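Local structure of glutamate ABC superfamily ATP binding cassette transporter, binding protein (Enterococcus faecium DO, 5EYF) at residues Tyr102-Ala108 and Thr194-Tyr200; Gln107-Val111 and Leu178-Ala182. The protein binds glutamate and, as a solute-binding protein of an ABC transporter, probably hands it to the membrane components for uptake. All coordinates share one frame; numbering follows the deposited sequence.

Interaction 1 of 2, residues Tyr102-Ala108 and Thr194-Tyr200. With MG (magnesium ion), chain D.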
loop_
_atom_site.group_PDB
_atom_site.type_symbol
_atom_site.label_atom_id
_atom_site.label_comp_id
_atom_site.label_asym_id
_atom_site.label_seq_id
_atom_site.Cartn_x
_atom_site.Cartn_y
_atom_site.Cartn_z
ATOM N N TYR B 102 1.943 -6.566 6.521
ATOM C CA TYR B 102 1.898 -7.905 5.931
ATOM C C TYR B 102 0.806 -8.081 4.859
ATOM O O TYR B 102 0.720 -9.165 4.254
ATOM C CB TYR B 102 1.752 -8.991 7.047
ATOM C CG TYR B 102 0.382 -8.995 7.681
ATOM C CD1 TYR B 102 -0.599 -9.886 7.234
ATOM C CD2 TYR B 102 0.036 -8.070 8.687
ATOM C CE1 TYR B 102 -1.872 -9.868 7.759
ATOM C CE2 TYR B 102 -1.256 -8.055 9.228
ATOM C CZ TYR B 102 -2.199 -8.926 8.734
ATOM O OH TYR B 102 -3.498 -8.874 9.215
ATOM N N PHE B 103 -0.029 -7.063 4.601
ATOM C CA PHE B 103 -1.032 -7.114 3.543
ATOM C C PHE B 103 -1.343 -5.674 3.139
ATOM O O PHE B 103 -1.451 -4.805 4.000
ATOM C CB PHE B 103 -2.326 -7.826 4.011
ATOM C CG PHE B 103 -3.303 -8.119 2.889
ATOM C CD1 PHE B 103 -3.245 -9.314 2.188
ATOM C CD2 PHE B 103 -4.260 -7.170 2.507
ATOM C CE1 PHE B 103 -4.117 -9.578 1.133
ATOM C CE2 PHE B 103 -5.158 -7.442 1.469
ATOM C CZ PHE B 103 -5.082 -8.641 0.773
ATOM N N ASP B 104 -1.551 -5.451 1.844
ATOM C CA ASP B 104 -1.769 -4.119 1.291
ATOM C C ASP B 104 -3.195 -3.992 0.737
ATOM O O ASP B 104 -3.438 -4.268 -0.434
ATOM C CB ASP B 104 -0.702 -3.905 0.203
ATOM C CG ASP B 104 -0.487 -2.467 -0.149
ATOM O OD1 ASP B 104 -1.134 -1.612 0.475
ATOM O OD2 ASP B 104 0.372 -2.204 -1.042
ATOM N N ALA B 105 -4.139 -3.591 1.588
ATOM C CA ALA B 105 -5.535 -3.451 1.176
ATOM C C ALA B 105 -5.840 -2.000 0.799
ATOM O O ALA B 105 -4.969 -1.127 0.807
ATOM C CB ALA B 105 -6.479 -3.972 2.278
ATOM N N GLY B 106 -7.103 -1.733 0.478
ATOM C CA GLY B 106 -7.551 -0.366 0.247
ATOM C C GLY B 106 -9.053 -0.329 0.287
ATOM O O GLY B 106 -9.703 -1.294 -0.097
ATOM N N GLN B 107 -9.609 0.782 0.756
ATOM C CA GLN B 107 -11.063 0.835 0.888
ATOM C C GLN B 107 -11.745 0.886 -0.472
ATOM O O GLN B 107 -11.256 1.521 -1.406
ATOM C CB GLN B 107 -11.477 2.028 1.741
ATOM C CG GLN B 107 -12.948 1.952 2.160
ATOM C CD GLN B 107 -13.269 2.928 3.263
ATOM O OE1 GLN B 107 -12.386 3.337 3.993
ATOM N NE2 GLN B 107 -14.529 3.335 3.363
ATOM N N ALA B 108 -12.900 0.234 -0.576
ATOM C CA ALA B 108 -13.592 0.100 -1.854
ATOM C C ALA B 108 -15.093 0.071 -1.626
ATOM O O ALA B 108 -15.573 0.136 -0.493
ATOM C CB ALA B 108 -13.166 -1.164 -2.623
ATOM N N THR B 194 -9.839 1.362 -5.535
ATOM C CA THR B 194 -9.712 1.699 -4.118
ATOM C C THR B 194 -9.510 3.195 -3.966
ATOM O O THR B 194 -8.929 3.846 -4.837
ATOM C CB THR B 194 -8.542 0.940 -3.413
ATOM O OG1 THR B 194 -7.301 1.227 -4.054
ATOM C CG2 THR B 194 -8.791 -0.579 -3.391
ATOM N N PHE B 195 -9.975 3.750 -2.849
ATOM C CA PHE B 195 -9.796 5.179 -2.624
ATOM C C PHE B 195 -9.056 5.476 -1.325
ATOM O O PHE B 195 -8.923 6.650 -0.948
ATOM C CB PHE B 195 -11.145 5.937 -2.691
ATOM C CG PHE B 195 -12.221 5.409 -1.767
ATOM C CD1 PHE B 195 -12.367 5.920 -0.481
ATOM C CD2 PHE B 195 -13.084 4.406 -2.191
ATOM C CE1 PHE B 195 -13.384 5.418 0.379
ATOM C CE2 PHE B 195 -14.091 3.911 -1.357
ATOM C CZ PHE B 195 -14.236 4.405 -0.077
ATOM N N THR B 196 -8.547 4.446 -0.649
ATOM C CA THR B 196 -7.571 4.625 0.413
ATOM C C THR B 196 -6.495 3.563 0.271
ATOM O O THR B 196 -6.654 2.579 -0.464
ATOM C CB THR B 196 -8.165 4.480 1.809
ATOM O OG1 THR B 196 -8.489 3.100 2.033
ATOM C CG2 THR B 196 -9.415 5.353 1.997
ATOM N N ASN B 197 -5.405 3.733 1.019
ATOM C CA ASN B 197 -4.492 2.623 1.270
ATOM C C ASN B 197 -4.742 2.101 2.674
ATOM O O ASN B 197 -4.873 2.888 3.610
ATOM C CB ASN B 197 -3.043 3.079 1.115
ATOM C CG ASN B 197 -2.748 3.488 -0.291
ATOM O OD1 ASN B 197 -3.262 2.887 -1.240
ATOM N ND2 ASN B 197 -1.951 4.524 -0.444
ATOM N N GLU B 198 -4.823 0.777 2.822
ATOM C CA GLU B 198 -5.084 0.144 4.119
ATOM C C GLU B 198 -4.018 -0.911 4.343
ATOM O O GLU B 198 -4.268 -2.103 4.143
ATOM C CB GLU B 198 -6.482 -0.487 4.170
ATOM C CG GLU B 198 -7.647 0.476 3.881
ATOM C CD GLU B 198 -7.914 1.496 4.966
ATOM O OE1 GLU B 198 -7.704 1.230 6.154
ATOM O OE2 GLU B 198 -8.374 2.607 4.638
ATOM N N PRO B 199 -2.811 -0.507 4.737
ATOM C CA PRO B 199 -1.759 -1.503 5.035
ATOM C C PRO B 199 -2.030 -2.190 6.367
ATOM O O PRO B 199 -2.165 -1.523 7.399
ATOM C CB PRO B 199 -0.478 -0.665 5.095
ATOM C CG PRO B 199 -0.975 0.717 5.463
ATOM C CD PRO B 199 -2.325 0.883 4.851
ATOM N N TYR B 200 -2.125 -3.517 6.358
ATOM C CA TYR B 200 -2.397 -4.226 7.603
ATOM C C TYR B 200 -1.111 -4.487 8.376
ATOM O O TYR B 200 -0.089 -4.887 7.799
ATOM C CB TYR B 200 -3.041 -5.580 7.330
ATOM C CG TYR B 200 -4.395 -5.578 6.678
ATOM C CD1 TYR B 200 -5.145 -4.408 6.542
ATOM C CD2 TYR B 200 -4.949 -6.778 6.244
ATOM C CE1 TYR B 200 -6.399 -4.448 5.952
ATOM C CE2 TYR B 200 -6.192 -6.829 5.666
ATOM C CZ TYR B 200 -6.914 -5.662 5.515
ATOM O OH TYR B 200 -8.180 -5.741 4.939
HETATM MG MG MG D . -3.082 1.152 -2.395
HETATM O O HOH W 1 -2.854 0.024 -0.706
HETATM O O HOH W 2 -5.155 0.964 -2.222
HETATM O O HOH W 3 -3.325 2.038 -4.265
HETATM O O HOH W 4 -1.029 1.575 -2.571
#

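Interaction 2 of 2, residues Gln107-Val111 and Leu178-Ala182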
loop_
_atom_site.group_PDB
_atom_site.type_symbol
_atom_site.label_atom_id
_atom_site.label_comp_id
_atom_site.label_asym_id
_atom_site.label_seq_id
_atom_site.Cartn_x
_atom_site.Cartn_y
_atom_site.Cartn_z
ATOM N N GLN B 107 -9.609 0.782 0.756
ATOM C CA GLN B 107 -11.063 0.835 0.888
ATOM C C GLN B 107 -11.745 0.886 -0.472
ATOM O O GLN B 107 -11.256 1.521 -1.406
ATOM C CB GLN B 107 -11.477 2.028 1.741
ATOM C CG GLN B 107 -12.948 1.952 2.160
ATOM C CD GLN B 107 -13.269 2.928 3.263
ATOM O OE1 GLN B 107 -12.386 3.337 3.993
ATOM N NE2 GLN B 107 -14.529 3.335 3.363
ATOM N N ALA B 108 -12.900 0.234 -0.576
ATOM C CA ALA B 108 -13.592 0.100 -1.854
ATOM C C ALA B 108 -15.093 0.071 -1.626
ATOM O O ALA B 108 -15.573 0.136 -0.493
ATOM C CB ALA B 108 -13.166 -1.164 -2.623
ATOM N N LEU B 109 -15.827 -0.020 -2.734
ATOM C CA LEU B 109 -17.286 -0.023 -2.745
ATOM C C LEU B 109 -17.813 -1.308 -3.349
ATOM O O LEU B 109 -17.326 -1.758 -4.382
ATOM C CB LEU B 109 -17.857 1.102 -3.589
ATOM C CG LEU B 109 -17.562 2.536 -3.178
ATOM C CD1 LEU B 109 -18.282 3.519 -4.106
ATOM C CD2 LEU B 109 -17.934 2.795 -1.721
ATOM N N LEU B 110 -18.861 -1.853 -2.736
ATOM C CA LEU B 110 -19.607 -2.978 -3.280
ATOM C C LEU B 110 -21.028 -2.510 -3.577
ATOM O O LEU B 110 -21.663 -1.888 -2.719
ATOM C CB LEU B 110 -19.631 -4.133 -2.262
ATOM C CG LEU B 110 -20.308 -5.450 -2.660
ATOM C CD1 LEU B 110 -19.327 -6.268 -3.462
ATOM C CD2 LEU B 110 -20.803 -6.245 -1.439
ATOM N N VAL B 111 -21.509 -2.780 -4.795
ATOM C CA VAL B 111 -22.848 -2.397 -5.231
ATOM C C VAL B 111 -23.482 -3.579 -5.951
ATOM O O VAL B 111 -22.800 -4.515 -6.371
ATOM C CB VAL B 111 -22.819 -1.148 -6.164
ATOM C CG1 VAL B 111 -22.221 0.060 -5.445
ATOM C CG2 VAL B 111 -22.026 -1.437 -7.425
ATOM N N LEU B 178 -14.402 -7.162 0.970
ATOM C CA LEU B 178 -15.548 -7.160 0.065
ATOM C C LEU B 178 -15.455 -8.301 -0.929
ATOM O O LEU B 178 -16.478 -8.866 -1.321
ATOM C CB LEU B 178 -15.630 -5.837 -0.686
ATOM C CG LEU B 178 -16.052 -4.652 0.163
ATOM C CD1 LEU B 178 -15.986 -3.381 -0.669
ATOM C CD2 LEU B 178 -17.435 -4.862 0.718
ATOM N N LEU B 179 -14.237 -8.635 -1.366
ATOM C CA LEU B 179 -14.063 -9.818 -2.205
ATOM C C LEU B 179 -14.579 -11.066 -1.511
ATOM O O LEU B 179 -15.215 -11.909 -2.145
ATOM C CB LEU B 179 -12.595 -9.996 -2.582
ATOM C CG LEU B 179 -12.084 -9.188 -3.778
ATOM C CD1 LEU B 179 -10.632 -9.533 -4.035
ATOM C CD2 LEU B 179 -12.923 -9.439 -5.016
ATOM N N GLY B 180 -14.280 -11.220 -0.214
ATOM C CA GLY B 180 -14.799 -12.356 0.532
ATOM C C GLY B 180 -16.308 -12.416 0.510
ATOM O O GLY B 180 -16.897 -13.500 0.613
ATOM N N ILE B 181 -16.948 -11.266 0.341
ATOM C CA ILE B 181 -18.399 -11.191 0.239
ATOM C C ILE B 181 -18.872 -11.350 -1.203
ATOM O O ILE B 181 -19.900 -11.979 -1.457
ATOM C CB ILE B 181 -18.883 -9.864 0.853
ATOM C CG1 ILE B 181 -18.430 -9.751 2.308
ATOM C CG2 ILE B 181 -20.403 -9.743 0.713
ATOM C CD1 ILE B 181 -18.484 -8.341 2.862
ATOM N N ALA B 182 -18.159 -10.784 -2.177
ATOM C CA ALA B 182 -18.635 -10.846 -3.559
ATOM C C ALA B 182 -18.484 -12.243 -4.145
ATOM O O ALA B 182 -19.275 -12.640 -5.010
ATOM C CB ALA B 182 -17.893 -9.840 -4.434
#

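Interaction 1 of 2, residues Tyr102-Ala108 and Thr194-Tyr200
Phe103-Ala105 and Glu198-Tyr200 form an antiparallel strand pair, consistent with the two-strand hinge that joins the lobes in this binding-protein family. Their axes come within 4.6 Å. Ala105 and Glu198 make a hydrogen-bonded pair, Ala105 N to Glu198 O at 3.0 Å and Glu198 N to Ala105 O at 2.8 Å. Nearby, Tyr102 N bonds to Tyr200 O, and Tyr200 N to Phe103 O.

The rings of Phe103 and Tyr200 point the same way. Their planes are 25° apart and their centroids 5.3 Å, so they are slid past each other and barely overlap. Ala105 CB lies against the far end of the Tyr200 ring. Tyr200 touches the bound glutamate, and its OH is hydrogen-bonded to Asp174.

Beyond Gly106 a threonine hydroxyl takes over from the backbone. Thr196 OG1 stands between its backbone N and carbonyl carbon (chi1 71°), which turns it to Gln107, and it accepts the N-H of Gln107, with Gln107 N at 2.9 Å. The same OG1 donates to Glu198 OE2 at 2.7 Å, on the carboxylate's anti lone pair. Glu198 OE1 bonds to Thr87, a glutamate-binding residue. Gln107 CB sits over one face of Phe195, 4.3 Å from the ring centroid, while Phe195 N bonds to Gln107 O.

The CB of Asn197 is directed away from residues 102-108. Its OD1 binds magnesium at 2.1 Å, together with four waters and Asn197 OD1 of the second subunit. Water 1 also donates to Ala105 O, and water 2 to Thr196 O, tying both segments to the ion.

Phe103 and Ala105 touch the start of helix 175-182, whereas Gln107, Phe195, Thr196 and Glu198 pack on helix 136-144.

Interaction 2 of 2, residues Gln107-Val111 and Leu178-Ala182
Leu110 reaches from its strand to the last turn of helix 175-182 and meets three residues there. CB is the first atom to touch, 3.8 Å from Leu178 CD2. It is nearly as close to the other methyl, Leu178 CD1. The chain then runs on with CG opposite the backbone N (chi1 -177°), which carries the two methyls past Leu178 to the next turn. There they part. CD1 meets Ala182 CB at 4.0 Å, and CD2 meets Ile181 CG2 at 4.1 Å.

The helix links strands 170-172 and 188-191, which lie on either side of strand 103-112 and run antiparallel to it. This is a beta-alpha-beta crossover that passes over the intervening strand. The short segments run almost the same way, with N-to-C directions 20° apart and axes approaching to 9.6 Å. That is a helix laid along a sheet, with apolar side chains filling the gap.

Leu178 supplies the other half of the fit. Its CD1 drops onto the strand backbone, 3.5 Å from Ala108 O, and also lies 4.1 Å from Ala108 CB. Ala108 O is also hydrogen-bonded to the Thr172 hydroxyl. Leu178 and Ala182 are one helical turn apart, so both face the strand; Ala182 N bonds to Leu178 O. Leu190 of strand 188-191 touches both Leu110 and Leu178. On helix 156-164, Phe160 packs against Leu110 and Ile181, and Leu163 packs against Leu110.

Overall arrangement
Both interactions start from strand 103-112 and share Gln107 and Ala108. Their centres lie about 12 Å apart. Interaction 1 sits at the ligand site: the side chain of Tyr200 comes within about 4 Å of the bound glutamate. Interaction 2 lies farther from the pocket, within one lobe, where the side chain of Leu178 is about 10 Å from the glutamate. The two contacts also touch directly, Phe195 CE2 to Leu109 CD2 at 4.0 Å. Helix 175-182 gives a second link, since Asn175 at its start bonds to Gly106. Just before it comes Asp174, a glutamate-binding residue. The magnesium bridges two subunits at interaction 1, whereas interaction 2 is untouched by the second subunit.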